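Local coordinates for superoxide dismutase (Acidilobus saccharovorans, PDB 4FFK), which probably catalyses the dismutation of superoxide to hydrogen peroxide and molecular oxygen at an iron(III) centre, at residues A[24-28]-A[29-33]; A[74-77]-A[78-82]. One frame throughout, in Å; residues are numbered along the deposited sequence.

From the N terminus the chain first reaches contact 1 (24-28 with 29-33), which folds the loop ahead of helix 37-66 through two beta turns. The chain then runs the length of that helix before contact 2 (74-77 with 78-82) opens helix 75-97, the second long helix of the alpha-hairpin domain. The two contacts follow in series, neither nesting nor crossing; the nearest atoms of contact 1 and contact 2 are about 20 Å apart. Contact 1 ties the loop to both hairpin helices near the iron end, through L24 on L40 and Y26 on W96. Contact 2 sits at the far end of the hairpin, where other subunits pack.

Contact 1 of 2, residues A[24-28]-A[29-33]; sequences LPYNY and DALEP
Across the type I turn from N27 to A30, A30 N donates to N27 O (3.0 Å), and a second type I turn, from D29 to E32, follows at once. Water 1 bridges the two turns, donating to Y28 O and accepting from L31 N. The Y26 ring meets L31 over one face: L31 CD2 lies 4.1 Å from the centroid of the Y26 ring, a CH-pi contact, while L31 CD1 comes 3.8 Å from Y26 CE1. The opposite face of this ring carries P25 CD, 3.5 Å above its plane; both neighbours are displaced toward the rim. The first torsion of Y26, with CG between the backbone N and carbonyl carbon (chi1 31°), turns the ring so that one face meets L31 CD2. The path of the backbone itself brings Y26 CB to 3.5 Å from A30 CB. N27 turns its amide back over the turn, with ND2 2.9 Å from D29 OD1 and the amide and carboxylate planes 66° apart. Beyond the two segments, Y26 OH bonds to W96 O and Y28 OH to D45 OD2. The chemistry is thus divided: the A30 N to N27 O bond and the water between Y28 O and L31 N brace the turns, whereas the side chain of Y26, about 11 Å from the bound iron(III) ion, anchors the loop to helix 75-97.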
loop_
_atom_site.group_PDB
_atom_site.type_symbol
_atom_site.label_atom_id
_atom_site.label_comp_id
_atom_site.label_asym_id
_atom_site.label_seq_id
_atom_site.Cartn_x
_atom_site.Cartn_y
_atom_site.Cartn_z
ATOM N N LEU A 24 -9.479 -27.031 10.166
ATOM C CA LEU A 24 -9.368 -27.445 8.775
ATOM C C LEU A 24 -10.635 -28.272 8.365
ATOM O O LEU A 24 -11.188 -29.015 9.177
ATOM C CB LEU A 24 -8.080 -28.229 8.608
ATOM C CG LEU A 24 -7.423 -28.243 7.250
ATOM C CD1 LEU A 24 -6.974 -26.757 6.808
ATOM C CD2 LEU A 24 -6.196 -29.191 7.276
ATOM N N PRO A 25 -11.160 -28.066 7.153
ATOM C CA PRO A 25 -12.365 -28.809 6.751
ATOM C C PRO A 25 -12.092 -30.262 6.255
ATOM O O PRO A 25 -12.925 -30.816 5.530
ATOM C CB PRO A 25 -12.944 -27.968 5.595
ATOM C CG PRO A 25 -12.161 -26.697 5.566
ATOM C CD PRO A 25 -10.814 -27.040 6.161
ATOM N N TYR A 26 -10.938 -30.821 6.627
ATOM C CA TYR A 26 -10.439 -32.110 6.141
ATOM C C TYR A 26 -9.193 -32.348 6.970
ATOM O O TYR A 26 -8.678 -31.446 7.641
ATOM C CB TYR A 26 -10.109 -32.095 4.632
ATOM C CG TYR A 26 -9.651 -30.740 4.143
ATOM C CD1 TYR A 26 -8.348 -30.315 4.368
ATOM C CD2 TYR A 26 -10.536 -29.877 3.484
ATOM C CE1 TYR A 26 -7.909 -29.037 3.927
ATOM C CE2 TYR A 26 -10.119 -28.609 3.046
ATOM C CZ TYR A 26 -8.817 -28.205 3.279
ATOM O OH TYR A 26 -8.411 -26.942 2.887
ATOM N N ASN A 27 -8.694 -33.572 6.952
ATOM C CA ASN A 27 -7.486 -33.861 7.662
ATOM C C ASN A 27 -6.344 -33.227 6.896
ATOM O O ASN A 27 -6.473 -32.865 5.700
ATOM C CB ASN A 27 -7.307 -35.370 7.743
ATOM C CG ASN A 27 -7.771 -36.048 6.478
ATOM O OD1 ASN A 27 -8.907 -36.546 6.394
ATOM N ND2 ASN A 27 -6.941 -35.991 5.453
ATOM N N TYR A 28 -5.221 -33.160 7.573
ATOM C CA TYR A 28 -4.064 -32.438 7.094
ATOM C C TYR A 28 -3.324 -33.031 5.930
ATOM O O TYR A 28 -2.524 -32.347 5.304
ATOM C CB TYR A 28 -3.122 -32.217 8.263
ATOM C CG TYR A 28 -3.616 -31.133 9.194
ATOM C CD1 TYR A 28 -4.773 -31.305 9.951
ATOM C CD2 TYR A 28 -2.946 -29.917 9.283
ATOM C CE1 TYR A 28 -5.240 -30.327 10.787
ATOM C CE2 TYR A 28 -3.389 -28.920 10.122
ATOM C CZ TYR A 28 -4.536 -29.113 10.863
ATOM O OH TYR A 28 -4.979 -28.145 11.704
ATOM N N ASP A 29 -3.546 -34.299 5.624
ATOM C CA ASP A 29 -2.969 -34.807 4.402
ATOM C C ASP A 29 -4.017 -34.958 3.303
ATOM O O ASP A 29 -3.745 -35.548 2.256
ATOM C CB ASP A 29 -2.207 -36.111 4.664
ATOM C CG ASP A 29 -3.048 -37.102 5.393
ATOM O OD1 ASP A 29 -4.274 -37.088 5.154
ATOM O OD2 ASP A 29 -2.493 -37.880 6.194
ATOM N N ALA A 30 -5.190 -34.364 3.505
ATOM C CA ALA A 30 -6.278 -34.506 2.568
ATOM C C ALA A 30 -5.947 -33.912 1.197
ATOM O O ALA A 30 -6.512 -34.320 0.197
ATOM C CB ALA A 30 -7.517 -33.883 3.108
ATOM N N LEU A 31 -5.025 -32.936 1.150
ATOM C CA LEU A 31 -4.720 -32.254 -0.087
ATOM C C LEU A 31 -3.471 -32.731 -0.770
ATOM O O LEU A 31 -3.127 -32.207 -1.812
ATOM C CB LEU A 31 -4.631 -30.723 0.161
ATOM C CG LEU A 31 -5.803 -30.153 0.929
ATOM C CD1 LEU A 31 -5.546 -28.590 0.968
ATOM C CD2 LEU A 31 -7.163 -30.403 0.301
ATOM N N GLU A 32 -2.786 -33.723 -0.187
ATOM C CA GLU A 32 -1.648 -34.351 -0.835
ATOM C C GLU A 32 -2.021 -34.970 -2.197
ATOM O O GLU A 32 -3.146 -35.401 -2.392
ATOM C CB GLU A 32 -1.045 -35.421 0.070
ATOM C CG GLU A 32 -0.697 -34.947 1.443
ATOM C CD GLU A 32 0.761 -34.731 1.606
ATOM O OE1 GLU A 32 1.482 -34.559 0.566
ATOM O OE2 GLU A 32 1.182 -34.732 2.783
ATOM N N PRO A 33 -1.079 -35.002 -3.143
ATOM C CA PRO A 33 0.274 -34.506 -3.058
ATOM C C PRO A 33 0.371 -33.001 -3.439
ATOM O O PRO A 33 1.465 -32.485 -3.580
ATOM C CB PRO A 33 0.992 -35.350 -4.114
ATOM C CG PRO A 33 -0.073 -35.479 -5.195
ATOM C CD PRO A 33 -1.388 -35.526 -4.498
HETATM O O HOH W 1 -2.641 -32.282 2.646
#

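Contact 2 of 2, residues A[74-77]-A[78-82]; sequences DVRA and VSRDF
Differing first torsions help bring R76 and R80, one helical turn apart, side by side: CG of R76 is opposite the backbone N (chi1 175°), whereas CG of R80 stands beside it (chi1 -75°). R80 then runs extended to NE, while R76 bends at chi3 and lays its CD over the centre of the R80 guanidinium, 3.5 Å from R80 CZ. The two guanidinium planes are 52° apart, and R76 NE comes 3.8 Å from R80 NH1. Acceptors on other subunits probably offset this pairing of like charges: R80 NH2 forms salt bridges with E161 and E139 of the second subunit, and R76 NH1 bonds to N137 O of that subunit. R76 NH2 also pairs with D81 OD1 of the third subunit in an intersubunit salt bridge, and D81 OD1 pairs likewise with R76 NH2 of the third subunit.

D74 is the N-cap of the helix that begins at V75. Its OD1 accepts from A77 N at 3.0 Å, met from above the carboxylate plane, while D74 O takes V78 N at 2.9 Å. At the next residue V75 O is gripped twice, by N and OG of S79, one turn on; the hydroxyl donates at 2.6 Å between S79 OG and V75 O, and the two donors reach the oxygen from opposite faces of its plane. The bonds from R80 N to R76 O and from D81 N to A77 O carry the same spacing forward. V78 packs on A58 and K61 of helix 37-66. A side-chain N-cap followed by successive i to i+4 bonds marks the first turns of an alpha-helix, here the second long helix of the iron/manganese superoxide dismutase alpha-hairpin, built into the tetramer interface.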
loop_
_atom_site.group_PDB
_atom_site.type_symbol
_atom_site.label_atom_id
_atom_site.label_comp_id
_atom_site.label_asym_id
_atom_site.label_seq_id
_atom_site.Cartn_x
_atom_site.Cartn_y
_atom_site.Cartn_z
ATOM N N ASP A 74 -3.624 4.385 19.377
ATOM C CA ASP A 74 -3.246 4.825 18.035
ATOM C C ASP A 74 -4.261 4.189 17.157
ATOM O O ASP A 74 -4.184 2.977 16.838
ATOM C CB ASP A 74 -1.844 4.314 17.805
ATOM C CG ASP A 74 -1.274 4.648 16.448
ATOM O OD1 ASP A 74 -2.020 5.037 15.532
ATOM O OD2 ASP A 74 -0.033 4.504 16.350
ATOM N N VAL A 75 -5.278 4.960 16.785
ATOM C CA VAL A 75 -6.424 4.373 16.118
ATOM C C VAL A 75 -5.983 3.880 14.721
ATOM O O VAL A 75 -6.520 2.918 14.228
ATOM C CB VAL A 75 -7.580 5.362 15.974
ATOM C CG1 VAL A 75 -7.128 6.686 15.286
ATOM C CG2 VAL A 75 -8.750 4.770 15.281
ATOM N N ARG A 76 -5.058 4.617 14.125
ATOM C CA ARG A 76 -4.601 4.212 12.771
ATOM C C ARG A 76 -3.917 2.840 12.903
ATOM O O ARG A 76 -4.149 1.895 12.105
ATOM C CB ARG A 76 -3.621 5.214 12.219
ATOM C CG ARG A 76 -3.068 4.728 10.871
ATOM C CD ARG A 76 -2.485 5.913 10.160
ATOM N NE ARG A 76 -1.386 6.435 10.927
ATOM C CZ ARG A 76 -1.241 7.733 11.255
ATOM N NH1 ARG A 76 -2.125 8.643 10.921
ATOM N NH2 ARG A 76 -0.164 8.085 11.951
ATOM N N ALA A 77 -3.050 2.722 13.899
ATOM C CA ALA A 77 -2.249 1.502 14.002
ATOM C C ALA A 77 -3.156 0.344 14.323
ATOM O O ALA A 77 -3.005 -0.717 13.751
ATOM C CB ALA A 77 -1.148 1.624 15.076
ATOM N N VAL A 78 -4.090 0.531 15.249
ATOM C CA VAL A 78 -5.017 -0.559 15.623
ATOM C C VAL A 78 -5.965 -0.941 14.484
ATOM O O VAL A 78 -6.209 -2.086 14.267
ATOM C CB VAL A 78 -5.769 -0.211 16.883
ATOM C CG1 VAL A 78 -6.616 -1.393 17.335
ATOM C CG2 VAL A 78 -4.700 0.063 17.930
ATOM N N SER A 79 -6.416 0.048 13.726
ATOM C CA SER A 79 -7.218 -0.190 12.556
ATOM C C SER A 79 -6.419 -1.061 11.568
ATOM O O SER A 79 -6.958 -2.065 11.064
ATOM C CB SER A 79 -7.584 1.126 11.884
ATOM O OG SER A 79 -8.358 1.917 12.770
ATOM N N ARG A 80 -5.228 -0.617 11.244
ATOM C CA ARG A 80 -4.378 -1.338 10.258
ATOM C C ARG A 80 -4.168 -2.761 10.765
ATOM O O ARG A 80 -4.210 -3.729 10.009
ATOM C CB ARG A 80 -3.047 -0.605 10.127
ATOM C CG ARG A 80 -3.158 0.674 9.314
ATOM C CD ARG A 80 -1.866 1.387 9.405
ATOM N NE ARG A 80 -1.842 2.461 8.406
ATOM C CZ ARG A 80 -0.868 3.345 8.358
ATOM N NH1 ARG A 80 0.068 3.355 9.297
ATOM N NH2 ARG A 80 -0.807 4.202 7.355
ATOM N N ASP A 81 -3.869 -2.869 12.057
ATOM C CA ASP A 81 -3.610 -4.195 12.653
ATOM C C ASP A 81 -4.816 -5.046 12.547
ATOM O O ASP A 81 -4.698 -6.225 12.143
ATOM C CB ASP A 81 -3.217 -4.029 14.149
ATOM C CG ASP A 81 -1.835 -3.494 14.332
ATOM O OD1 ASP A 81 -1.049 -3.193 13.378
ATOM O OD2 ASP A 81 -1.503 -3.285 15.501
ATOM N N PHE A 82 -5.967 -4.514 12.926
ATOM C CA PHE A 82 -7.167 -5.284 12.908
ATOM C C PHE A 82 -7.461 -5.766 11.468
ATOM O O PHE A 82 -7.782 -6.930 11.231
ATOM C CB PHE A 82 -8.378 -4.489 13.405
ATOM C CG PHE A 82 -9.660 -5.166 13.113
ATOM C CD1 PHE A 82 -10.543 -4.686 12.143
ATOM C CD2 PHE A 82 -9.940 -6.410 13.755
ATOM C CE1 PHE A 82 -11.732 -5.424 11.863
ATOM C CE2 PHE A 82 -11.076 -7.081 13.459
ATOM C CZ PHE A 82 -11.947 -6.621 12.512
#